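Long-range contacts in iron-regulated outer membrane protein (Neisseria meningitidis, PDB 4B7O), which probably carries iron, perhaps as a siderophore complex, across the outer membrane as a TonB-dependent transporter: residues A[385-390]-A[440-445]; A[124-129]-A[359-364]; A[92-97]-A[608-613]; A[555-560]-A[590-595]. All blocks are in the same frame, centred on the assembly; numbering follows the deposited sequence.

In the fold
The protein has the two-part build of TonB-dependent transporters, a beta barrel with a plug folded inside it. Contacts 1 and 4 are antiparallel strand pairs of the barrel wall, their centres 34 Å apart. Contacts 2 and 3 join the plug to that wall on opposite sides of the chain's centre, 27 Å from centre to centre. Each wall contact has a plug contact beside it. Contacts 1 and 2 lie 7 Å apart between centres: contact 2 uses strand 355-373 and contact 1 the next strand, 376-391, its neighbour in the wall. Contact 3 uses strand 603-618 and contact 4 its neighbour 578-600, with 10 Å between centres. This is the apoprotein, so no bound iron complex marks a site.

Contact 1. Residues A[385-390]-A[440-445]; sequences RHQEIK and PTKTDT
The guanidinium of Arg-385 receives the carboxylate of Asp-444 at its edge: NH2 donates to OD2 over 3.0 Å in a salt bridge whose hydrogen bond is bent to 146°. The two planes stand 71° apart, and NH2 meets OD2 from above the carboxylate plane. A bend at chi3 (56°) carries the otherwise extended arginine chain alongside the aspartate. Lys-442 comes in obliquely through CE, and its NZ has a second, long ion pair with Asp-444 OD2 at 3.9 Å. Through the opposite face of the sheet project His-386, Glu-388, Thr-441 and Thr-443. There the imidazole presents its edge to Thr-443, with CD2 3.4 Å from OG1, while Thr-441 CB approaches NE2 at a slant, 4.0 Å away. Glu-388 lies beside Thr-441, CG against CG2 at 3.7 Å, and its carboxylate is bonded to Asn-439. At the end of the pairing the Pro-440 ring packs CD on Ile-389 CB. Backbone bonds tie Arg-385 to Asp-444 in both directions and Gln-387 to Lys-442 likewise; a last one runs from Ile-389 N to Pro-440 O at 3.2 Å. The buried charges are shared further: Lys-442 NZ also bridges to Asp-127 of the plug and bonds to Pro-511 O, and Asp-444 OD1 bonds to Ser-510. With two cations gathered round two carboxylates, the charges probably balance. The arrangement is that of adjacent antiparallel strands in a TonB-dependent barrel, with a salt-bridge network on the face turned to the plug.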
loop_
_atom_site.group_PDB
_atom_site.type_symbol
_atom_site.label_atom_id
_atom_site.label_comp_id
_atom_site.label_asym_id
_atom_site.label_seq_id
_atom_site.Cartn_x
_atom_site.Cartn_y
_atom_site.Cartn_z
ATOM N N ARG A 385 -13.178 -4.180 12.512
ATOM C CA ARG A 385 -12.224 -5.073 11.860
ATOM C C ARG A 385 -11.762 -6.144 12.805
ATOM O O ARG A 385 -11.320 -5.804 13.873
ATOM C CB ARG A 385 -10.975 -4.318 11.404
ATOM C CG ARG A 385 -10.156 -5.166 10.464
ATOM C CD ARG A 385 -8.992 -4.439 9.857
ATOM N NE ARG A 385 -8.152 -3.888 10.871
ATOM C CZ ARG A 385 -7.281 -2.910 10.668
ATOM N NH1 ARG A 385 -7.113 -2.368 9.452
ATOM N NH2 ARG A 385 -6.580 -2.513 11.694
ATOM N N HIS A 386 -11.827 -7.413 12.391
ATOM C CA HIS A 386 -11.239 -8.535 13.156
ATOM C C HIS A 386 -10.123 -9.198 12.409
ATOM O O HIS A 386 -10.295 -9.657 11.238
ATOM C CB HIS A 386 -12.325 -9.585 13.516
ATOM C CG HIS A 386 -11.856 -10.635 14.505
ATOM N ND1 HIS A 386 -11.241 -11.779 14.113
ATOM C CD2 HIS A 386 -11.891 -10.665 15.901
ATOM C CE1 HIS A 386 -10.912 -12.495 15.202
ATOM N NE2 HIS A 386 -11.301 -11.807 16.293
ATOM N N GLN A 387 -8.967 -9.251 13.063
ATOM C CA GLN A 387 -7.852 -10.005 12.543
ATOM C C GLN A 387 -7.472 -11.237 13.314
ATOM O O GLN A 387 -7.393 -11.183 14.537
ATOM C CB GLN A 387 -6.622 -9.116 12.479
ATOM C CG GLN A 387 -6.546 -8.418 11.150
ATOM C CD GLN A 387 -5.698 -7.199 11.226
ATOM O OE1 GLN A 387 -6.061 -6.221 11.890
ATOM N NE2 GLN A 387 -4.558 -7.243 10.558
ATOM N N GLU A 388 -7.120 -12.309 12.602
ATOM C CA GLU A 388 -6.617 -13.526 13.283
ATOM C C GLU A 388 -5.475 -14.136 12.522
ATOM O O GLU A 388 -5.632 -14.437 11.325
ATOM C CB GLU A 388 -7.719 -14.589 13.452
ATOM C CG GLU A 388 -7.296 -15.751 14.358
ATOM C CD GLU A 388 -8.367 -16.863 14.629
ATOM O OE1 GLU A 388 -9.560 -16.762 14.192
ATOM O OE2 GLU A 388 -7.998 -17.882 15.290
ATOM N N ILE A 389 -4.338 -14.308 13.204
ATOM C CA ILE A 389 -3.158 -14.924 12.641
ATOM C C ILE A 389 -3.236 -16.410 13.076
ATOM O O ILE A 389 -3.450 -16.675 14.236
ATOM C CB ILE A 389 -1.903 -14.282 13.248
ATOM C CG1 ILE A 389 -1.653 -12.875 12.722
ATOM C CG2 ILE A 389 -0.684 -15.061 12.956
ATOM C CD1 ILE A 389 -0.320 -12.225 13.121
ATOM N N LYS A 390 -3.088 -17.363 12.144
ATOM C CA LYS A 390 -3.249 -18.825 12.403
ATOM C C LYS A 390 -2.120 -19.537 11.768
ATOM O O LYS A 390 -2.169 -19.773 10.563
ATOM C CB LYS A 390 -4.521 -19.367 11.741
ATOM C CG LYS A 390 -5.657 -18.371 11.767
ATOM C CD LYS A 390 -6.769 -18.751 10.814
ATOM C CE LYS A 390 -7.942 -17.857 11.113
ATOM N NZ LYS A 390 -9.172 -18.373 10.487
ATOM N N PRO A 440 -3.235 -15.359 17.916
ATOM C CA PRO A 440 -3.335 -13.942 18.239
ATOM C C PRO A 440 -4.427 -13.324 17.431
ATOM O O PRO A 440 -4.666 -13.762 16.293
ATOM C CB PRO A 440 -1.989 -13.380 17.815
ATOM C CG PRO A 440 -1.111 -14.587 17.605
ATOM C CD PRO A 440 -2.059 -15.629 17.094
ATOM N N THR A 441 -5.155 -12.390 18.045
ATOM C CA THR A 441 -6.196 -11.666 17.336
ATOM C C THR A 441 -6.244 -10.162 17.712
ATOM O O THR A 441 -5.620 -9.715 18.674
ATOM C CB THR A 441 -7.579 -12.266 17.598
ATOM O OG1 THR A 441 -7.951 -11.942 18.924
ATOM C CG2 THR A 441 -7.585 -13.767 17.434
ATOM N N LYS A 442 -7.020 -9.396 16.955
ATOM C CA LYS A 442 -7.129 -7.947 17.185
ATOM C C LYS A 442 -8.445 -7.508 16.630
ATOM O O LYS A 442 -8.767 -7.823 15.476
ATOM C CB LYS A 442 -6.006 -7.165 16.528
ATOM C CG LYS A 442 -6.005 -5.708 16.978
ATOM C CD LYS A 442 -4.753 -4.991 16.528
ATOM C CE LYS A 442 -4.967 -4.391 15.152
ATOM N NZ LYS A 442 -3.713 -3.703 14.746
ATOM N N THR A 443 -9.249 -6.873 17.476
ATOM C CA THR A 443 -10.500 -6.269 17.023
ATOM C C THR A 443 -10.323 -4.741 17.029
ATOM O O THR A 443 -9.795 -4.198 17.984
ATOM C CB THR A 443 -11.637 -6.636 17.978
ATOM O OG1 THR A 443 -11.760 -8.054 18.016
ATOM C CG2 THR A 443 -12.954 -6.029 17.543
ATOM N N ASP A 444 -10.707 -4.072 15.948
ATOM C CA ASP A 444 -10.707 -2.602 15.912
ATOM C C ASP A 444 -12.124 -2.183 15.645
ATOM O O ASP A 444 -12.799 -2.765 14.780
ATOM C CB ASP A 444 -9.771 -2.016 14.877
ATOM C CG ASP A 444 -8.306 -2.145 15.255
ATOM O OD1 ASP A 444 -7.889 -1.606 16.298
ATOM O OD2 ASP A 444 -7.526 -2.761 14.481
ATOM N N THR A 445 -12.582 -1.239 16.479
ATOM C CA THR A 445 -13.950 -0.697 16.448
ATOM C C THR A 445 -13.950 0.866 16.412
ATOM O O THR A 445 -13.282 1.537 17.211
ATOM C CB THR A 445 -14.769 -1.199 17.667
ATOM O OG1 THR A 445 -14.162 -2.393 18.186
ATOM C CG2 THR A 445 -16.174 -1.515 17.245
#

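Contact 2. Residues A[124-129]-A[359-364]; sequences AYSDSQ and ITTRGM
Ser-126 and Thr-361 meet hydroxyl to hydroxyl without a hydrogen bond being formed between them: Thr-361 OG1 sits 3.5 Å from Ser-126 OG and equally 3.5 Å from its CB. The threonine's methyl, CG2, turns instead to the carbonyl of the preceding plug residue, 4.1 Å from Tyr-125 O. Two strand positions along, Ile-359 supplies the apolar part of the contact. Its chain runs out straight (chi2 175°), which carries CD1 to 3.9 Å from Gln-129 O, while the branch CG2 faces Ser-128 CB at a loose 4.4 Å. No hydrogen bond joins the two segments, which meet by packing; nearby, a salt bridge from Asp-127 to Lys-442 anchors the loop to the wall. The next layer shapes the loop itself. Ser-126 OG accepts a weak bond from Ser-128 N at 3.4 Å, tying together the two serines that point at the strand. Further out, Tyr-125 OH is bonded to Ile-160 N, Asp-127 O to Arg-136, and the backbone of Gln-129 to Ala-516. On the barrel side, backbone bonds pair Ile-359 with Lys-335 and Thr-361 with Leu-333, fixing strand 355-373 against strand 323-339, while the side chain of Thr-361 also touches Arg-385. An irregular plug loop laid on the inward-facing residues of a wall strand is the plug-to-barrel interface of TonB-dependent transporters, in which the plug fills the barrel's interior.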
loop_
_atom_site.group_PDB
_atom_site.type_symbol
_atom_site.label_atom_id
_atom_site.label_comp_id
_atom_site.label_asym_id
_atom_site.label_seq_id
_atom_site.Cartn_x
_atom_site.Cartn_y
_atom_site.Cartn_z
ATOM N N ALA A 124 -11.170 -2.741 1.922
ATOM C CA ALA A 124 -10.797 -3.773 2.842
ATOM C C ALA A 124 -9.295 -3.802 2.916
ATOM O O ALA A 124 -8.627 -3.788 1.907
ATOM C CB ALA A 124 -11.321 -5.107 2.356
ATOM N N TYR A 125 -8.761 -3.906 4.122
ATOM C CA TYR A 125 -7.343 -3.859 4.302
ATOM C C TYR A 125 -7.039 -4.361 5.713
ATOM O O TYR A 125 -7.836 -4.266 6.628
ATOM C CB TYR A 125 -6.860 -2.395 4.162
ATOM C CG TYR A 125 -7.663 -1.376 5.031
ATOM C CD1 TYR A 125 -8.818 -0.778 4.552
ATOM C CD2 TYR A 125 -7.246 -1.026 6.297
ATOM C CE1 TYR A 125 -9.561 0.123 5.324
ATOM C CE2 TYR A 125 -7.959 -0.111 7.064
ATOM C CZ TYR A 125 -9.116 0.451 6.558
ATOM O OH TYR A 125 -9.814 1.348 7.305
ATOM N N SER A 126 -5.822 -4.785 5.903
ATOM C CA SER A 126 -5.412 -5.440 7.110
ATOM C C SER A 126 -4.108 -4.770 7.432
ATOM O O SER A 126 -3.465 -4.242 6.553
ATOM C CB SER A 126 -5.145 -6.915 6.755
ATOM O OG SER A 126 -4.264 -7.506 7.651
ATOM N N ASP A 127 -3.699 -4.796 8.687
ATOM C CA ASP A 127 -2.496 -4.097 9.021
ATOM C C ASP A 127 -1.432 -5.021 9.555
ATOM O O ASP A 127 -0.314 -4.589 9.873
ATOM C CB ASP A 127 -2.817 -2.911 9.953
ATOM C CG ASP A 127 -3.242 -3.333 11.339
ATOM O OD1 ASP A 127 -3.755 -4.461 11.501
ATOM O OD2 ASP A 127 -3.082 -2.501 12.260
ATOM N N SER A 128 -1.749 -6.305 9.598
ATOM C CA SER A 128 -0.739 -7.294 10.004
ATOM C C SER A 128 0.160 -7.689 8.842
ATOM O O SER A 128 -0.134 -7.403 7.684
ATOM C CB SER A 128 -1.374 -8.515 10.667
ATOM O OG SER A 128 -2.284 -8.073 11.684
ATOM N N GLN A 129 1.298 -8.270 9.166
ATOM C CA GLN A 129 2.193 -8.701 8.132
ATOM C C GLN A 129 2.644 -10.166 8.307
ATOM O O GLN A 129 2.518 -10.739 9.383
ATOM C CB GLN A 129 3.384 -7.784 8.149
ATOM C CG GLN A 129 4.302 -8.041 9.308
ATOM C CD GLN A 129 5.477 -7.128 9.274
ATOM O OE1 GLN A 129 5.933 -6.727 8.207
ATOM N NE2 GLN A 129 5.950 -6.750 10.434
ATOM N N ILE A 359 -3.505 -15.442 7.610
ATOM C CA ILE A 359 -4.005 -14.287 8.344
ATOM C C ILE A 359 -5.381 -13.985 7.823
ATOM O O ILE A 359 -5.593 -13.923 6.629
ATOM C CB ILE A 359 -3.168 -13.047 8.115
ATOM C CG1 ILE A 359 -1.701 -13.308 8.364
ATOM C CG2 ILE A 359 -3.622 -11.957 9.077
ATOM C CD1 ILE A 359 -0.877 -12.098 8.010
ATOM N N THR A 360 -6.335 -13.802 8.697
ATOM C CA THR A 360 -7.708 -13.770 8.261
ATOM C C THR A 360 -8.215 -12.454 8.777
ATOM O O THR A 360 -8.035 -12.148 9.938
ATOM C CB THR A 360 -8.577 -14.972 8.848
ATOM O OG1 THR A 360 -8.196 -16.227 8.274
ATOM C CG2 THR A 360 -10.018 -14.816 8.520
ATOM N N THR A 361 -8.853 -11.676 7.933
ATOM C CA THR A 361 -9.335 -10.416 8.361
ATOM C C THR A 361 -10.752 -10.353 8.018
ATOM O O THR A 361 -11.096 -10.610 6.860
ATOM C CB THR A 361 -8.575 -9.288 7.639
ATOM O OG1 THR A 361 -7.215 -9.352 8.068
ATOM C CG2 THR A 361 -9.143 -7.888 8.006
ATOM N N ARG A 362 -11.588 -10.003 8.999
ATOM C CA ARG A 362 -12.999 -9.698 8.645
ATOM C C ARG A 362 -13.359 -8.300 9.075
ATOM O O ARG A 362 -12.896 -7.813 10.117
ATOM C CB ARG A 362 -14.005 -10.637 9.302
ATOM C CG ARG A 362 -13.633 -12.087 9.172
ATOM C CD ARG A 362 -13.935 -12.831 10.459
ATOM N NE ARG A 362 -14.467 -14.125 10.105
ATOM C CZ ARG A 362 -15.765 -14.369 9.989
ATOM N NH1 ARG A 362 -16.651 -13.397 10.237
ATOM N NH2 ARG A 362 -16.174 -15.595 9.647
ATOM N N GLY A 363 -14.187 -7.661 8.274
ATOM C CA GLY A 363 -14.505 -6.278 8.523
ATOM C C GLY A 363 -15.808 -5.941 7.918
ATOM O O GLY A 363 -16.261 -6.614 6.984
ATOM N N MET A 364 -16.436 -4.940 8.500
ATOM C CA MET A 364 -17.608 -4.308 7.924
ATOM C C MET A 364 -17.562 -2.830 8.157
ATOM O O MET A 364 -17.011 -2.372 9.142
ATOM C CB MET A 364 -18.903 -4.894 8.456
ATOM C CG MET A 364 -18.743 -5.514 9.811
ATOM S SD MET A 364 -20.331 -6.115 10.415
ATOM C CE MET A 364 -20.112 -5.944 12.196
#

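Contact 3. Residues A[92-97]-A[608-613]; sequences EPSIDF and GVSHSK
The type I turn from Glu-92 to Ile-95 brings the plug backbone up to residues 608-610 of strand 603-618, with the CA atoms of Ser-94 and Ser-610 5.3 Å apart and no hydrogen bond between the segments. Pro-93 is the corner that does most of the touching. Its ring lies against the strand backbone, CG 3.6 Å from Val-609 N and 3.8 Å from Gly-608 C; because Gly-608 carries no side chain, the ring can settle this close. Ser-610 meets the same residue from the strand side, its CB 3.6 Å from Pro-93 CB and 3.4 Å from Pro-93 O. The hydroxyl of Ser-610, anti to its own backbone nitrogen (chi1 -167°), points on past the proline toward Ser-94, an approach modelled so short that its detail is doubtful. The turn is braced from within by Glu-92. Its OE2 accepts both Ser-94 N, on the anti side, and Ser-94 OG, from above the carboxylate, each at 2.9 Å. The backbone bond is nearly straight (165°), and this double grip fixes the rotation of the serine. Arg-68 forms a salt bridge with the other carboxylate oxygen, OE1, while Ser-94 also touches Glu-593 of the next barrel strand. A tight turn leading into the short plug strand 95-97 and seated on a glycine and a serine of the wall is plug-against-barrel packing, consistent with the plug-in-barrel architecture of TonB-dependent receptors.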
loop_
_atom_site.group_PDB
_atom_site.type_symbol
_atom_site.label_atom_id
_atom_site.label_comp_id
_atom_site.label_asym_id
_atom_site.label_seq_id
_atom_site.Cartn_x
_atom_site.Cartn_y
_atom_site.Cartn_z
ATOM N N GLU A 92 4.596 9.778 -9.391
ATOM C CA GLU A 92 4.207 10.365 -8.121
ATOM C C GLU A 92 5.372 10.429 -7.128
ATOM O O GLU A 92 5.781 9.426 -6.585
ATOM C CB GLU A 92 3.022 9.628 -7.537
ATOM C CG GLU A 92 2.712 10.067 -6.107
ATOM C CD GLU A 92 2.504 11.587 -5.883
ATOM O OE1 GLU A 92 1.559 12.109 -6.557
ATOM O OE2 GLU A 92 3.262 12.223 -5.016
ATOM N N PRO A 93 5.900 11.627 -6.878
ATOM C CA PRO A 93 7.167 11.733 -6.144
ATOM C C PRO A 93 7.083 11.440 -4.641
ATOM O O PRO A 93 8.117 11.256 -4.008
ATOM C CB PRO A 93 7.609 13.206 -6.391
ATOM C CG PRO A 93 6.406 13.935 -6.966
ATOM C CD PRO A 93 5.320 12.946 -7.247
ATOM N N SER A 94 5.923 11.442 -4.012
ATOM C CA SER A 94 6.015 11.208 -2.568
ATOM C C SER A 94 5.804 9.674 -2.203
ATOM O O SER A 94 5.815 9.262 -1.035
ATOM C CB SER A 94 5.062 12.155 -1.841
ATOM O OG SER A 94 3.736 11.821 -2.233
ATOM N N ILE A 95 5.635 8.867 -3.234
ATOM C CA ILE A 95 5.484 7.432 -3.060
ATOM C C ILE A 95 6.765 6.870 -3.582
ATOM O O ILE A 95 7.142 7.207 -4.656
ATOM C CB ILE A 95 4.328 6.885 -3.906
ATOM C CG1 ILE A 95 3.076 7.671 -3.634
ATOM C CG2 ILE A 95 3.976 5.443 -3.582
ATOM C CD1 ILE A 95 1.945 7.261 -4.552
ATOM N N ASP A 96 7.457 6.055 -2.809
ATOM C CA ASP A 96 8.684 5.441 -3.263
ATOM C C ASP A 96 8.658 3.930 -2.997
ATOM O O ASP A 96 8.130 3.454 -1.996
ATOM C CB ASP A 96 9.886 6.119 -2.607
ATOM C CG ASP A 96 11.228 5.648 -3.176
ATOM O OD1 ASP A 96 11.391 5.635 -4.407
ATOM O OD2 ASP A 96 12.134 5.289 -2.394
ATOM N N PHE A 97 9.195 3.171 -3.939
ATOM C CA PHE A 97 9.222 1.736 -3.811
ATOM C C PHE A 97 10.614 1.193 -3.671
ATOM O O PHE A 97 11.572 1.727 -4.254
ATOM C CB PHE A 97 8.609 1.124 -5.015
ATOM C CG PHE A 97 7.147 1.283 -5.077
ATOM C CD1 PHE A 97 6.589 2.441 -5.585
ATOM C CD2 PHE A 97 6.320 0.249 -4.684
ATOM C CE1 PHE A 97 5.203 2.575 -5.644
ATOM C CE2 PHE A 97 4.938 0.365 -4.742
ATOM C CZ PHE A 97 4.372 1.523 -5.241
ATOM N N GLY A 608 7.005 17.195 -10.796
ATOM C CA GLY A 608 6.689 17.046 -9.398
ATOM C C GLY A 608 7.936 16.989 -8.595
ATOM O O GLY A 608 8.982 16.671 -9.128
ATOM N N VAL A 609 7.797 17.256 -7.302
ATOM C CA VAL A 609 8.875 17.221 -6.379
ATOM C C VAL A 609 8.339 16.972 -4.983
ATOM O O VAL A 609 7.238 17.422 -4.597
ATOM C CB VAL A 609 9.741 18.522 -6.438
ATOM C CG1 VAL A 609 8.913 19.785 -6.248
ATOM C CG2 VAL A 609 10.890 18.479 -5.410
ATOM N N SER A 610 9.105 16.227 -4.207
ATOM C CA SER A 610 8.649 15.833 -2.913
ATOM C C SER A 610 9.829 15.614 -2.035
ATOM O O SER A 610 10.878 15.169 -2.502
ATOM C CB SER A 610 7.913 14.513 -3.036
ATOM O OG SER A 610 7.225 14.281 -1.841
ATOM N N HIS A 611 9.665 15.893 -0.756
ATOM C CA HIS A 611 10.771 15.850 0.167
ATOM C C HIS A 611 10.115 15.817 1.511
ATOM O O HIS A 611 9.201 16.608 1.784
ATOM C CB HIS A 611 11.676 17.111 0.027
ATOM C CG HIS A 611 13.085 16.933 0.571
ATOM N ND1 HIS A 611 13.574 15.722 0.985
ATOM C CD2 HIS A 611 14.135 17.846 0.715
ATOM C CE1 HIS A 611 14.841 15.865 1.402
ATOM N NE2 HIS A 611 15.199 17.159 1.238
ATOM N N SER A 612 10.569 14.898 2.350
ATOM C CA SER A 612 10.005 14.694 3.643
ATOM C C SER A 612 11.143 14.362 4.622
ATOM O O SER A 612 12.286 14.215 4.203
ATOM C CB SER A 612 8.911 13.623 3.577
ATOM O OG SER A 612 9.432 12.336 3.325
ATOM N N LYS A 613 10.857 14.355 5.926
ATOM C CA LYS A 613 11.897 14.196 6.951
ATOM C C LYS A 613 11.433 13.360 8.151
ATOM O O LYS A 613 11.312 13.885 9.219
ATOM C CB LYS A 613 12.333 15.562 7.424
ATOM C CG LYS A 613 13.695 15.620 8.038
ATOM C CD LYS A 613 13.733 16.827 8.957
ATOM C CE LYS A 613 15.067 17.563 8.894
ATOM N NZ LYS A 613 15.957 16.958 9.911
#

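Contact 4. Residues A[555-560]-A[590-595]; sequences GSYFWQ and HGYELG
Backbone hydrogen bonds pair Ser-556 with Glu-593 and Phe-558 with Gly-591 in both directions, the shortest being Phe-558 N to Gly-591 O at 2.9 Å; the strand segments are antiparallel at 175°. Between these pairs, CA-H...O contacts such as His-590 CA to Phe-558 O (3.1 Å) fill in. Aromatic contacts centre on Gly-591. Its CA makes a CH-pi contact over the Phe-558 face, 4.0 Å from the ring centroid. Placing CG between the backbone N and carbonyl carbon (chi1 58°) swings the Phe-558 ring across the strand onto this glycine. On the sheet face that carries Tyr-557, Tyr-592 and His-590, opposite to Phe-558, the carbonyl oxygen of Gly-591 stands 3.1 Å above the plane of Tyr-557, over the ring centre. There Tyr-557 CD2 packs on Tyr-592 CB at 3.5 Å, and His-590 ND1 gives a weak hydrogen bond to Tyr-557 OH, also at 3.5 Å. Trp-559 CD1 rests on His-590 CB. Polar ends turn to the plug: Glu-593 OE2 bridges to Lys-151 and Arg-110, and Ser-556 OG bonds to Ser-65 N. In the wall, strand 535-547 flanks strand 551-567, and strand 603-618 flanks strand 578-600.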
loop_
_atom_site.group_PDB
_atom_site.type_symbol
_atom_site.label_atom_id
_atom_site.label_comp_id
_atom_site.label_asym_id
_atom_site.label_seq_id
_atom_site.Cartn_x
_atom_site.Cartn_y
_atom_site.Cartn_z
ATOM N N GLY A 555 0.267 22.129 -4.377
ATOM C CA GLY A 555 1.308 22.025 -3.403
ATOM C C GLY A 555 0.719 21.708 -2.034
ATOM O O GLY A 555 -0.470 21.865 -1.821
ATOM N N SER A 556 1.568 21.261 -1.122
ATOM C CA SER A 556 1.170 20.918 0.194
ATOM C C SER A 556 2.361 21.140 1.048
ATOM O O SER A 556 3.468 21.051 0.563
ATOM C CB SER A 556 0.825 19.426 0.302
ATOM O OG SER A 556 -0.530 19.144 -0.058
ATOM N N TYR A 557 2.133 21.414 2.332
ATOM C CA TYR A 557 3.154 21.340 3.348
ATOM C C TYR A 557 2.543 20.681 4.562
ATOM O O TYR A 557 1.453 21.028 4.941
ATOM C CB TYR A 557 3.678 22.704 3.723
ATOM C CG TYR A 557 5.040 22.584 4.290
ATOM C CD1 TYR A 557 5.242 22.116 5.590
ATOM C CD2 TYR A 557 6.145 22.839 3.497
ATOM C CE1 TYR A 557 6.535 21.980 6.113
ATOM C CE2 TYR A 557 7.419 22.706 3.977
ATOM C CZ TYR A 557 7.609 22.293 5.279
ATOM O OH TYR A 557 8.876 22.149 5.712
ATOM N N PHE A 558 3.214 19.700 5.149
ATOM C CA PHE A 558 2.551 18.943 6.204
ATOM C C PHE A 558 3.433 18.836 7.416
ATOM O O PHE A 558 4.633 18.890 7.303
ATOM C CB PHE A 558 2.164 17.532 5.733
ATOM C CG PHE A 558 3.331 16.746 5.260
ATOM C CD1 PHE A 558 4.109 16.040 6.178
ATOM C CD2 PHE A 558 3.696 16.783 3.912
ATOM C CE1 PHE A 558 5.217 15.314 5.760
ATOM C CE2 PHE A 558 4.808 16.078 3.481
ATOM C CZ PHE A 558 5.568 15.348 4.406
ATOM N N TRP A 559 2.824 18.727 8.579
ATOM C CA TRP A 559 3.607 18.487 9.782
ATOM C C TRP A 559 2.925 17.430 10.552
ATOM O O TRP A 559 1.681 17.461 10.715
ATOM C CB TRP A 559 3.596 19.680 10.642
ATOM C CG TRP A 559 4.257 20.889 10.070
ATOM C CD1 TRP A 559 5.538 21.311 10.300
ATOM C CD2 TRP A 559 3.653 21.901 9.202
ATOM N NE1 TRP A 559 5.781 22.476 9.660
ATOM C CE2 TRP A 559 4.677 22.901 8.995
ATOM C CE3 TRP A 559 2.399 22.068 8.613
ATOM C CZ2 TRP A 559 4.457 24.039 8.231
ATOM C CZ3 TRP A 559 2.166 23.207 7.840
ATOM C CH2 TRP A 559 3.191 24.164 7.633
ATOM N N GLN A 560 3.692 16.476 11.052
ATOM C CA GLN A 560 3.022 15.425 11.740
ATOM C C GLN A 560 3.761 14.993 12.931
ATOM O O GLN A 560 4.969 14.903 12.926
ATOM C CB GLN A 560 2.742 14.275 10.820
ATOM C CG GLN A 560 1.472 13.517 11.239
ATOM C CD GLN A 560 1.601 12.121 10.766
ATOM O OE1 GLN A 560 0.631 11.477 10.378
ATOM N NE2 GLN A 560 2.862 11.653 10.718
ATOM N N HIS A 590 7.803 16.133 8.539
ATOM C CA HIS A 590 7.307 17.322 7.852
ATOM C C HIS A 590 7.839 17.407 6.478
ATOM O O HIS A 590 8.743 16.688 6.114
ATOM C CB HIS A 590 7.674 18.553 8.633
ATOM C CG HIS A 590 9.162 18.827 8.726
ATOM N ND1 HIS A 590 9.827 19.554 7.792
ATOM C CD2 HIS A 590 10.077 18.600 9.770
ATOM C CE1 HIS A 590 11.120 19.733 8.183
ATOM N NE2 HIS A 590 11.271 19.134 9.389
ATOM N N GLY A 591 7.309 18.280 5.667
ATOM C CA GLY A 591 7.782 18.272 4.274
ATOM C C GLY A 591 6.807 18.858 3.324
ATOM O O GLY A 591 5.800 19.468 3.749
ATOM N N TYR A 592 7.079 18.694 2.028
ATOM C CA TYR A 592 6.226 19.336 1.046
ATOM C C TYR A 592 6.234 18.563 -0.234
ATOM O O TYR A 592 7.111 17.700 -0.445
ATOM C CB TYR A 592 6.757 20.778 0.769
ATOM C CG TYR A 592 8.161 20.773 0.237
ATOM C CD1 TYR A 592 8.398 20.513 -1.126
ATOM C CD2 TYR A 592 9.251 20.951 1.077
ATOM C CE1 TYR A 592 9.670 20.467 -1.655
ATOM C CE2 TYR A 592 10.556 20.944 0.549
ATOM C CZ TYR A 592 10.731 20.678 -0.812
ATOM O OH TYR A 592 11.979 20.629 -1.330
ATOM N N GLU A 593 5.289 18.919 -1.101
ATOM C CA GLU A 593 5.237 18.399 -2.446
ATOM C C GLU A 593 4.578 19.458 -3.365
ATOM O O GLU A 593 3.691 20.178 -2.939
ATOM C CB GLU A 593 4.451 17.093 -2.491
ATOM C CG GLU A 593 3.265 17.111 -1.580
ATOM C CD GLU A 593 3.024 15.810 -0.803
ATOM O OE1 GLU A 593 3.894 15.315 -0.026
ATOM O OE2 GLU A 593 1.898 15.306 -0.935
ATOM N N LEU A 594 5.068 19.565 -4.591
ATOM C CA LEU A 594 4.545 20.473 -5.544
ATOM C C LEU A 594 4.391 19.667 -6.780
ATOM O O LEU A 594 5.212 18.791 -7.051
ATOM C CB LEU A 594 5.534 21.616 -5.833
ATOM C CG LEU A 594 5.839 22.568 -4.672
ATOM C CD1 LEU A 594 7.249 23.126 -4.661
ATOM C CD2 LEU A 594 4.882 23.729 -4.603
ATOM N N GLY A 595 3.369 19.992 -7.557
ATOM C CA GLY A 595 3.138 19.361 -8.837
ATOM C C GLY A 595 2.616 20.446 -9.740
ATOM O O GLY A 595 1.908 21.322 -9.274
#